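Long-range contacts in putative GntR-family transcriptional regulator (Bordetella bronchiseptica RB50, PDB 3CNV), which probably regulates transcription in response to a small effector molecule, which its C-terminal UTRA domain is thought to sense: residues A33-L41 with G139-R147; S99-V110 with P127-Y138. All blocks are in the same frame, centred on the assembly; numbering follows the deposited sequence. Where two conformers were deposited one is given.

In the fold
Interactions 1 and 2 illustrate how one sheet can be built by strand pairing and covered by a helix. Their centres lie about 12 Å apart within the UTRA domain. Along the chain, helix 33-38 comes first, then strands 102-111, 127-137 and 141-150, so that both segments of interaction 2 fall between those of interaction 1. Strand 127-137 is the common neighbour: it pairs with 102-111 on one side and 141-150 on the other in a six-stranded antiparallel sheet. A salt bridge from Asp140 to Arg102 also joins the contacts. Interaction 1 thus covers part of the sheet, while interaction 2 forms the chain's last strand pair, from which the sheet runs on into the third subunit.

Interaction 1 of 2, residues A33-L41 with G139-R147; sequences AEIARALEL and GDRPMEVRR
The end of helix 33-38 rests on strand 141-147 with their axes 9.0 Å apart at closest approach, and the backbones come nearest where Leu39 faces Pro142. Val145 makes the central apolar contact with the helix. Its two methyls are shared out: CG1, anti to the backbone N (chi1 175°), meets CD1 of Ile35 at 3.7 Å, while CG2 touches both CB of Ala38, 3.6 Å away, and CG of Leu39. The CD2 methyl of Leu39 reaches down to the strand's backbone and lies 3.4 Å from Glu144 N. Farther along, the Pro142 ring tucks under the helix end, its CB 3.4 Å from Ala38 O. The extended Glu40 chain crosses that ring at about a right angle and lays its carboxylate carbon CD 3.6 Å from Pro142 CG. Glu40 closes the helix in a Schellman motif. The polar link is a water that donates to Leu39 O and to Pro142 O, 2.7 Å from each. The helix thus covers Val145, while Ala38, Leu39 and Glu40 cover Pro142; Ile35 also touches Trp67 of strand 59-69. Glu144, in a classic beta bulge with Met143, leaves the strand on the other side, its OE1 hydrogen-bonded to Tyr89 of helix 88-96.

Interaction 2 of 2, residues S99-V110 with P127-Y138; sequences SMVRADEKLRAV and PLLQVDRISYTY
Arg102 and Tyr136 lie side by side and point the same way, the guanidinium flat on the ring with centres 4.1 Å apart and planes 20° from parallel. This offset stack, also a cation-pi contact, puts Arg102 NH2 over one ring face, 3.3 Å from Tyr136 CE2. A bend at chi3 (91°) in the arginine turns its edge to Asp104, which is gripped side-on, NE to OD1 and NH2 to OD2. The Asp104 side chain crosses that of Tyr136 at about a right angle, with carboxylate and ring planes 53° apart; a water joins its OD2 to Tyr136 OH. On the opposite face of the sheet Glu105 and Arg133 also run alongside one another, but here the flat groups of the salt bridge are nearly coplanar. Glu105 OE2 receives Arg133 NE, 2.8 Å away, on its anti lone pair, and NH2 reaches the same oxygen at 3.0 Å, nearly along its C-O axis. Val131 CG1 packs 3.4 Å from Glu105 CD, and Leu107 continues this face beside Val131. Back on the Arg102 face, Arg108 NH1, in one of that residue's two conformers, reaches Asp132 OD2 at 2.8 Å, an oxygen that also accepts from Gln130 NE2. Between the two faces runs an antiparallel ladder from Arg102-Tyr136 to Val110-Leu128, begun by a classic bulge at Val101 and Arg102.

Partners outside the two strands tie the charges into wider networks: Arg102 to Asp140, Glu105 OE1 to Tyr157, and Arg133 NH1 to Tyr89. Because Arg102 is held at its edge by aspartates and over a face by the ring, its rotation should be restricted. Arg133 lies near a bound citrate, probably from crystallisation, and the carboxylate of Glu105 probably tempers its positive charge in what may be an anion-accepting pocket.

Interaction 1 of 2, residues A33-L41 with G139-R147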
loop_
_atom_site.group_PDB
_atom_site.type_symbol
_atom_site.label_atom_id
_atom_site.label_comp_id
_atom_site.label_asym_id
_atom_site.label_seq_id
_atom_site.Cartn_x
_atom_site.Cartn_y
_atom_site.Cartn_z
ATOM N N ALA C 33 21.640 15.334 -14.045
ATOM C CA ALA C 33 21.642 14.020 -14.678
ATOM C C ALA C 33 20.793 12.999 -13.914
ATOM O O ALA C 33 20.155 12.140 -14.491
ATOM C CB ALA C 33 23.111 13.520 -14.822
ATOM N N GLU C 34 20.783 13.132 -12.602
ATOM C CA GLU C 34 19.993 12.255 -11.697
ATOM C C GLU C 34 18.494 12.430 -11.933
ATOM O O GLU C 34 17.724 11.464 -11.970
ATOM C CB GLU C 34 20.316 12.562 -10.220
ATOM C CG GLU C 34 19.999 14.042 -9.824
ATOM C CD GLU C 34 21.180 14.738 -9.089
ATOM O OE1 GLU C 34 22.227 14.070 -8.862
ATOM O OE2 GLU C 34 21.049 15.947 -8.727
ATOM N N ILE C 35 18.113 13.681 -12.128
ATOM C CA ILE C 35 16.722 14.067 -12.489
ATOM C C ILE C 35 16.290 13.522 -13.872
ATOM O O ILE C 35 15.215 12.942 -14.041
ATOM C CB ILE C 35 16.495 15.649 -12.369
ATOM C CG1 ILE C 35 16.716 16.127 -10.913
ATOM C CG2 ILE C 35 15.108 16.057 -12.963
ATOM C CD1 ILE C 35 15.748 15.437 -9.901
ATOM N N ALA C 36 17.168 13.670 -14.844
ATOM C CA ALA C 36 16.923 13.229 -16.220
ATOM C C ALA C 36 16.756 11.729 -16.261
ATOM O O ALA C 36 15.906 11.207 -16.965
ATOM C CB ALA C 36 18.090 13.683 -17.191
ATOM N N ARG C 37 17.495 11.037 -15.407
ATOM C CA ARG C 37 17.384 9.563 -15.372
ATOM C C ARG C 37 16.082 9.136 -14.669
ATOM O O ARG C 37 15.380 8.217 -15.132
ATOM C CB ARG C 37 18.633 8.886 -14.785
ATOM C CG ARG C 37 18.509 8.394 -13.373
ATOM C CD ARG C 37 19.761 7.612 -12.974
ATOM N NE ARG C 37 19.676 7.053 -11.626
ATOM C CZ ARG C 37 19.554 5.753 -11.374
ATOM N NH1 ARG C 37 19.527 4.881 -12.380
ATOM N NH2 ARG C 37 19.479 5.324 -10.119
ATOM N N ALA C 38 15.714 9.836 -13.623
ATOM C CA ALA C 38 14.480 9.511 -12.888
ATOM C C ALA C 38 13.238 9.707 -13.775
ATOM O O ALA C 38 12.277 8.959 -13.696
ATOM C CB ALA C 38 14.380 10.355 -11.576
ATOM N N LEU C 39 13.316 10.716 -14.634
ATOM C CA LEU C 39 12.210 11.170 -15.522
ATOM C C LEU C 39 12.320 10.564 -16.918
ATOM O O LEU C 39 11.459 10.752 -17.779
ATOM C CB LEU C 39 12.143 12.717 -15.539
ATOM C CG LEU C 39 11.606 13.440 -14.289
ATOM C CD1 LEU C 39 11.697 15.062 -14.341
ATOM C CD2 LEU C 39 10.156 12.992 -13.898
ATOM N N GLU C 40 13.327 9.728 -17.082
ATOM C CA GLU C 40 13.606 9.053 -18.352
ATOM C C GLU C 40 13.679 10.073 -19.477
ATOM O O GLU C 40 13.067 9.926 -20.530
ATOM C CB GLU C 40 12.581 7.936 -18.626
ATOM C CG GLU C 40 12.676 6.816 -17.538
ATOM C CD GLU C 40 11.516 5.827 -17.527
ATOM O OE1 GLU C 40 10.830 5.683 -18.555
ATOM O OE2 GLU C 40 11.275 5.204 -16.463
ATOM N N LEU C 41 14.416 11.154 -19.222
ATOM C CA LEU C 41 14.664 12.186 -20.234
ATOM C C LEU C 41 16.012 12.000 -20.943
ATOM O O LEU C 41 16.914 11.354 -20.438
ATOM C CB LEU C 41 14.633 13.575 -19.633
ATOM C CG LEU C 41 13.467 13.871 -18.673
ATOM C CD1 LEU C 41 13.539 15.315 -18.155
ATOM C CD2 LEU C 41 12.240 13.649 -19.409
ATOM N N GLY C 139 1.145 3.606 -17.772
ATOM C CA GLY C 139 2.150 3.005 -18.612
ATOM C C GLY C 139 3.506 3.130 -17.976
ATOM O O GLY C 139 4.522 2.994 -18.651
ATOM N N ASP C 140 3.516 3.411 -16.684
ATOM C CA ASP C 140 4.778 3.555 -15.893
ATOM C C ASP C 140 5.679 4.688 -16.389
ATOM O O ASP C 140 6.948 4.563 -16.488
ATOM C CB ASP C 140 5.568 2.228 -15.891
ATOM C CG ASP C 140 4.985 1.242 -14.921
ATOM O OD1 ASP C 140 4.674 1.678 -13.789
ATOM O OD2 ASP C 140 4.799 0.078 -15.304
ATOM N N ARG C 141 5.010 5.743 -16.836
ATOM C CA ARG C 141 5.716 6.927 -17.343
ATOM C C ARG C 141 6.001 7.877 -16.202
ATOM O O ARG C 141 5.070 8.342 -15.581
ATOM C CB ARG C 141 4.902 7.646 -18.379
ATOM C CG ARG C 141 4.840 6.869 -19.647
ATOM C CD ARG C 141 3.911 7.520 -20.651
ATOM N NE ARG C 141 4.052 6.858 -21.948
ATOM C CZ ARG C 141 3.550 5.667 -22.279
ATOM N NH1 ARG C 141 2.803 4.972 -21.428
ATOM N NH2 ARG C 141 3.771 5.189 -23.499
ATOM N N PRO C 142 7.272 8.153 -15.917
ATOM C CA PRO C 142 7.565 9.067 -14.827
ATOM C C PRO C 142 7.295 10.512 -15.238
ATOM O O PRO C 142 7.634 10.918 -16.340
ATOM C CB PRO C 142 9.034 8.773 -14.521
ATOM C CG PRO C 142 9.590 8.320 -15.785
ATOM C CD PRO C 142 8.509 7.687 -16.573
HETATM N N MSE C 143 6.622 11.249 -14.394
HETATM C CA MSE C 143 6.230 12.627 -14.697
HETATM C C MSE C 143 6.590 13.682 -13.646
HETATM O O MSE C 143 6.407 14.899 -13.857
HETATM C CB MSE C 143 4.688 12.723 -14.890
HETATM C CG MSE C 143 4.128 12.173 -16.155
HETATM SE SE MSE C 143 5.010 12.699 -17.837
HETATM C CE MSE C 143 4.655 14.582 -17.747
ATOM N N GLU C 144 7.043 13.227 -12.513
ATOM C CA GLU C 144 7.458 14.110 -11.420
ATOM C C GLU C 144 8.437 13.449 -10.523
ATOM O O GLU C 144 8.298 12.255 -10.174
ATOM C CB GLU C 144 6.273 14.519 -10.513
ATOM C CG GLU C 144 6.657 15.525 -9.427
ATOM C CD GLU C 144 5.669 15.576 -8.252
ATOM O OE1 GLU C 144 5.221 14.476 -7.809
ATOM O OE2 GLU C 144 5.372 16.719 -7.800
ATOM N N VAL C 145 9.402 14.282 -10.140
ATOM C CA VAL C 145 10.338 14.017 -9.070
ATOM C C VAL C 145 10.093 15.022 -7.999
ATOM O O VAL C 145 10.044 16.207 -8.252
ATOM C CB VAL C 145 11.830 14.087 -9.485
ATOM C CG1 VAL C 145 12.768 13.917 -8.213
ATOM C CG2 VAL C 145 12.191 13.000 -10.513
ATOM N N ARG C 146 9.868 14.551 -6.792
ATOM C CA ARG C 146 9.685 15.482 -5.688
ATOM C C ARG C 146 10.495 15.017 -4.470
ATOM O O ARG C 146 10.427 13.831 -4.085
ATOM C CB ARG C 146 8.167 15.566 -5.336
ATOM C CG ARG C 146 7.836 16.543 -4.208
ATOM C CD ARG C 146 6.340 16.594 -3.843
ATOM N NE ARG C 146 5.468 16.933 -4.959
ATOM C CZ ARG C 146 4.193 17.276 -4.876
ATOM N NH1 ARG C 146 3.550 17.221 -3.709
ATOM N NH2 ARG C 146 3.537 17.595 -5.991
ATOM N N ARG C 147 11.289 15.942 -3.900
ATOM C CA ARG C 147 11.938 15.746 -2.673
ATOM C C ARG C 147 11.355 16.638 -1.603
ATOM O O ARG C 147 11.372 17.888 -1.695
ATOM C CB ARG C 147 13.415 16.040 -2.733
ATOM C CG ARG C 147 14.001 15.863 -1.319
ATOM C CD ARG C 147 15.494 16.228 -1.222
ATOM N NE ARG C 147 15.894 17.252 -2.182
ATOM C CZ ARG C 147 15.820 18.577 -1.990
ATOM N NH1 ARG C 147 15.328 19.082 -0.874
ATOM N NH2 ARG C 147 16.247 19.399 -2.947
HETATM O O HOH W 1 9.350 12.453 -17.809
#

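Interaction 2 of 2, residues S99-V110 with P127-Y138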
loop_
_atom_site.group_PDB
_atom_site.type_symbol
_atom_site.label_atom_id
_atom_site.label_comp_id
_atom_site.label_asym_id
_atom_site.label_seq_id
_atom_site.Cartn_x
_atom_site.Cartn_y
_atom_site.Cartn_z
ATOM N N SER C 99 -2.397 12.698 -14.561
ATOM C CA SER C 99 -2.927 12.035 -13.362
ATOM C C SER C 99 -1.993 10.938 -12.958
ATOM O O SER C 99 -1.647 10.085 -13.750
ATOM C CB SER C 99 -4.274 11.322 -13.558
ATOM O OG SER C 99 -5.264 12.174 -14.052
HETATM N N MSE C 100 -1.572 11.008 -11.715
HETATM C CA MSE C 100 -0.636 10.015 -11.159
HETATM C C MSE C 100 -1.377 8.763 -10.642
HETATM O O MSE C 100 -2.346 8.817 -9.825
HETATM C CB MSE C 100 0.179 10.635 -10.051
HETATM C CG MSE C 100 0.757 11.998 -10.324
HETATM SE SE MSE C 100 1.929 11.969 -11.895
HETATM C CE MSE C 100 2.462 13.909 -11.802
ATOM N N VAL C 101 -0.903 7.613 -11.090
ATOM C CA VAL C 101 -1.442 6.342 -10.682
ATOM C C VAL C 101 -0.628 5.668 -9.591
ATOM O O VAL C 101 -1.158 4.880 -8.806
ATOM C CB VAL C 101 -1.579 5.384 -11.935
ATOM C CG1 VAL C 101 -2.351 6.088 -13.005
ATOM C CG2 VAL C 101 -0.236 5.015 -12.460
ATOM N N ARG C 102 0.651 6.009 -9.510
ATOM C CA ARG C 102 1.562 5.430 -8.537
ATOM C C ARG C 102 2.633 6.403 -8.173
ATOM O O ARG C 102 3.063 7.207 -8.999
ATOM C CB ARG C 102 2.319 4.172 -9.158
ATOM C CG ARG C 102 3.062 3.336 -8.098
ATOM C CD ARG C 102 3.830 2.131 -8.731
ATOM N NE ARG C 102 5.220 2.382 -9.135
ATOM C CZ ARG C 102 5.593 2.393 -10.404
ATOM N NH1 ARG C 102 4.688 2.181 -11.337
ATOM N NH2 ARG C 102 6.852 2.571 -10.759
ATOM N N ALA C 103 3.186 6.197 -7.002
ATOM C CA ALA C 103 4.416 6.902 -6.562
ATOM C C ALA C 103 5.385 5.944 -5.876
ATOM O O ALA C 103 4.978 5.081 -5.095
ATOM C CB ALA C 103 4.149 8.074 -5.658
ATOM N N ASP C 104 6.671 6.041 -6.195
ATOM C CA ASP C 104 7.671 5.194 -5.537
ATOM C C ASP C 104 8.491 6.194 -4.678
ATOM O O ASP C 104 8.917 7.230 -5.164
ATOM C CB ASP C 104 8.584 4.494 -6.505
ATOM C CG ASP C 104 7.887 3.408 -7.347
ATOM O OD1 ASP C 104 6.815 2.839 -6.917
ATOM O OD2 ASP C 104 8.457 3.102 -8.455
ATOM N N GLU C 105 8.609 5.903 -3.394
ATOM C CA GLU C 105 9.304 6.761 -2.427
ATOM C C GLU C 105 10.463 6.077 -1.717
ATOM O O GLU C 105 10.476 4.874 -1.475
ATOM C CB GLU C 105 8.322 7.343 -1.404
ATOM C CG GLU C 105 7.321 8.269 -1.937
ATOM C CD GLU C 105 6.311 8.787 -0.891
ATOM O OE1 GLU C 105 6.222 8.273 0.253
ATOM O OE2 GLU C 105 5.556 9.692 -1.261
ATOM N N LYS C 106 11.444 6.895 -1.369
ATOM C CA LYS C 106 12.597 6.541 -0.555
ATOM C C LYS C 106 12.636 7.537 0.629
ATOM O O LYS C 106 12.723 8.775 0.428
ATOM C CB LYS C 106 13.894 6.627 -1.380
ATOM C CG LYS C 106 13.964 5.730 -2.569
ATOM C CD LYS C 106 15.304 5.837 -3.288
ATOM C CE LYS C 106 15.433 4.766 -4.374
ATOM N NZ LYS C 106 16.871 4.532 -4.775
ATOM N N LEU C 107 12.442 6.997 1.837
ATOM C CA LEU C 107 12.433 7.786 3.093
ATOM C C LEU C 107 13.671 7.567 3.942
ATOM O O LEU C 107 14.232 6.456 4.080
ATOM C CB LEU C 107 11.203 7.540 3.923
ATOM C CG LEU C 107 9.811 7.997 3.479
ATOM C CD1 LEU C 107 9.342 7.302 2.158
ATOM C CD2 LEU C 107 8.896 7.714 4.644
ATOM N N ARG C 108 14.165 8.704 4.393
ATOM C CA ARG C 108 15.344 8.768 5.277
ATOM C C ARG C 108 15.234 9.907 6.291
ATOM O O ARG C 108 14.445 10.828 6.130
ATOM C CB ARG C 108 16.667 8.822 4.470
ATOM C CG ARG C 108 16.663 9.505 3.074
ATOM C CD ARG C 108 18.044 9.538 2.267
ATOM N NE ARG C 108 18.285 8.388 1.375
ATOM C CZ ARG C 108 17.758 8.211 0.163
ATOM N NH1 ARG C 108 16.945 9.080 -0.362
ATOM N NH2 ARG C 108 18.067 7.158 -0.535
ATOM N N ALA C 109 16.016 9.807 7.356
ATOM C CA ALA C 109 16.146 10.925 8.299
ATOM C C ALA C 109 17.449 11.610 8.036
ATOM O O ALA C 109 18.500 10.962 7.892
ATOM C CB ALA C 109 16.053 10.497 9.799
ATOM N N VAL C 110 17.342 12.918 7.941
ATOM C CA VAL C 110 18.455 13.770 7.677
ATOM C C VAL C 110 18.497 14.949 8.658
ATOM O O VAL C 110 17.550 15.217 9.356
ATOM C CB VAL C 110 18.391 14.288 6.191
ATOM C CG1 VAL C 110 18.353 13.086 5.179
ATOM C CG2 VAL C 110 17.253 15.239 5.968
ATOM N N PRO C 127 16.617 17.136 13.154
ATOM C CA PRO C 127 16.257 16.003 12.270
ATOM C C PRO C 127 14.937 16.245 11.511
ATOM O O PRO C 127 13.932 16.760 12.087
ATOM C CB PRO C 127 16.082 14.857 13.243
ATOM C CG PRO C 127 16.860 15.189 14.398
ATOM C CD PRO C 127 16.795 16.708 14.555
ATOM N N LEU C 128 15.004 15.932 10.215
ATOM C CA LEU C 128 13.874 16.060 9.278
ATOM C C LEU C 128 13.710 14.711 8.577
ATOM O O LEU C 128 14.688 13.916 8.433
ATOM C CB LEU C 128 14.126 17.138 8.203
ATOM C CG LEU C 128 14.502 18.527 8.666
ATOM C CD1 LEU C 128 14.844 19.470 7.428
ATOM C CD2 LEU C 128 13.360 19.135 9.532
ATOM N N LEU C 129 12.482 14.450 8.200
ATOM C CA LEU C 129 12.092 13.269 7.389
ATOM C C LEU C 129 12.192 13.677 5.914
ATOM O O LEU C 129 11.576 14.636 5.463
ATOM C CB LEU C 129 10.717 12.775 7.701
ATOM C CG LEU C 129 10.190 11.583 6.878
ATOM C CD1 LEU C 129 11.001 10.307 7.152
ATOM C CD2 LEU C 129 8.728 11.356 7.056
ATOM N N GLN C 130 13.095 13.014 5.213
ATOM C CA GLN C 130 13.242 13.250 3.776
ATOM C C GLN C 130 12.483 12.160 3.026
ATOM O O GLN C 130 12.657 10.956 3.249
ATOM C CB GLN C 130 14.704 13.357 3.356
ATOM C CG GLN C 130 14.940 13.456 1.838
ATOM C CD GLN C 130 16.413 13.730 1.485
ATOM O OE1 GLN C 130 16.968 14.747 1.863
ATOM N NE2 GLN C 130 17.045 12.791 0.841
ATOM N N VAL C 131 11.582 12.615 2.176
ATOM C CA VAL C 131 10.746 11.763 1.319
ATOM C C VAL C 131 11.127 12.085 -0.148
ATOM O O VAL C 131 10.784 13.125 -0.708
ATOM C CB VAL C 131 9.216 11.967 1.541
ATOM C CG1 VAL C 131 8.391 10.976 0.642
ATOM C CG2 VAL C 131 8.798 11.806 3.083
ATOM N N ASP C 132 11.866 11.182 -0.769
ATOM C CA ASP C 132 12.182 11.313 -2.186
ATOM C C ASP C 132 11.199 10.489 -3.043
ATOM O O ASP C 132 11.164 9.272 -2.946
ATOM C CB ASP C 132 13.636 10.835 -2.447
ATOM C CG ASP C 132 14.687 11.827 -1.928
ATOM O OD1 ASP C 132 14.510 13.052 -2.123
ATOM O OD2 ASP C 132 15.670 11.395 -1.273
ATOM N N ARG C 133 10.436 11.157 -3.894
ATOM C CA ARG C 133 9.332 10.534 -4.655
ATOM C C ARG C 133 9.554 10.632 -6.171
ATOM O O ARG C 133 9.971 11.678 -6.696
ATOM C CB ARG C 133 8.037 11.264 -4.297
ATOM C CG ARG C 133 6.779 10.670 -4.924
ATOM C CD ARG C 133 5.536 11.454 -4.678
ATOM N NE ARG C 133 5.305 11.621 -3.256
ATOM C CZ ARG C 133 4.674 12.605 -2.639
ATOM N NH1 ARG C 133 4.168 13.609 -3.292
ATOM N NH2 ARG C 133 4.572 12.554 -1.327
ATOM N N ILE C 134 9.265 9.560 -6.867
ATOM C CA ILE C 134 8.991 9.645 -8.291
ATOM C C ILE C 134 7.565 9.206 -8.526
ATOM O O ILE C 134 7.195 8.158 -8.076
ATOM C CB ILE C 134 9.962 8.756 -9.107
ATOM C CG1 ILE C 134 11.417 9.021 -8.714
ATOM C CG2 ILE C 134 9.689 8.909 -10.600
ATOM C CD1 ILE C 134 12.448 7.913 -9.298
ATOM N N SER C 135 6.791 10.023 -9.247
ATOM C CA SER C 135 5.376 9.774 -9.519
ATOM C C SER C 135 5.210 9.425 -10.967
ATOM O O SER C 135 5.880 9.962 -11.882
ATOM C CB SER C 135 4.505 11.027 -9.250
ATOM O OG SER C 135 4.756 11.438 -7.977
ATOM N N TYR C 136 4.297 8.500 -11.177
ATOM C CA TYR C 136 4.074 7.892 -12.480
ATOM C C TYR C 136 2.639 8.085 -12.959
ATOM O O TYR C 136 1.694 8.073 -12.193
ATOM C CB TYR C 136 4.421 6.370 -12.458
ATOM C CG TYR C 136 5.865 6.059 -12.147
ATOM C CD1 TYR C 136 6.762 5.832 -13.154
ATOM C CD2 TYR C 136 6.335 6.024 -10.840
ATOM C CE1 TYR C 136 8.108 5.606 -12.879
ATOM C CE2 TYR C 136 7.684 5.762 -10.556
ATOM C CZ TYR C 136 8.553 5.605 -11.579
ATOM O OH TYR C 136 9.905 5.380 -11.371
ATOM N N THR C 137 2.505 8.296 -14.248
ATOM C CA THR C 137 1.222 8.255 -14.891
ATOM C C THR C 137 1.098 6.851 -15.466
ATOM O O THR C 137 2.012 6.012 -15.371
ATOM C CB THR C 137 1.051 9.343 -16.026
ATOM O OG1 THR C 137 1.971 9.118 -17.125
ATOM C CG2 THR C 137 1.311 10.722 -15.509
ATOM N N TYR C 138 -0.030 6.607 -16.067
ATOM C CA TYR C 138 -0.237 5.381 -16.914
ATOM C C TYR C 138 0.932 4.899 -17.815
ATOM O O TYR C 138 1.609 5.640 -18.506
ATOM C CB TYR C 138 -1.601 5.531 -17.657
ATOM C CG TYR C 138 -2.755 5.423 -16.621
ATOM C CD1 TYR C 138 -3.121 4.171 -16.065
ATOM C CD2 TYR C 138 -3.446 6.533 -16.178
ATOM C CE1 TYR C 138 -4.143 4.048 -15.098
ATOM C CE2 TYR C 138 -4.473 6.428 -15.189
ATOM C CZ TYR C 138 -4.814 5.177 -14.654
ATOM O OH TYR C 138 -5.803 5.027 -13.678
HETATM O O HOH W 2 10.853 4.344 -9.197
HETATM O O HOH W 3 3.949 10.373 0.609
#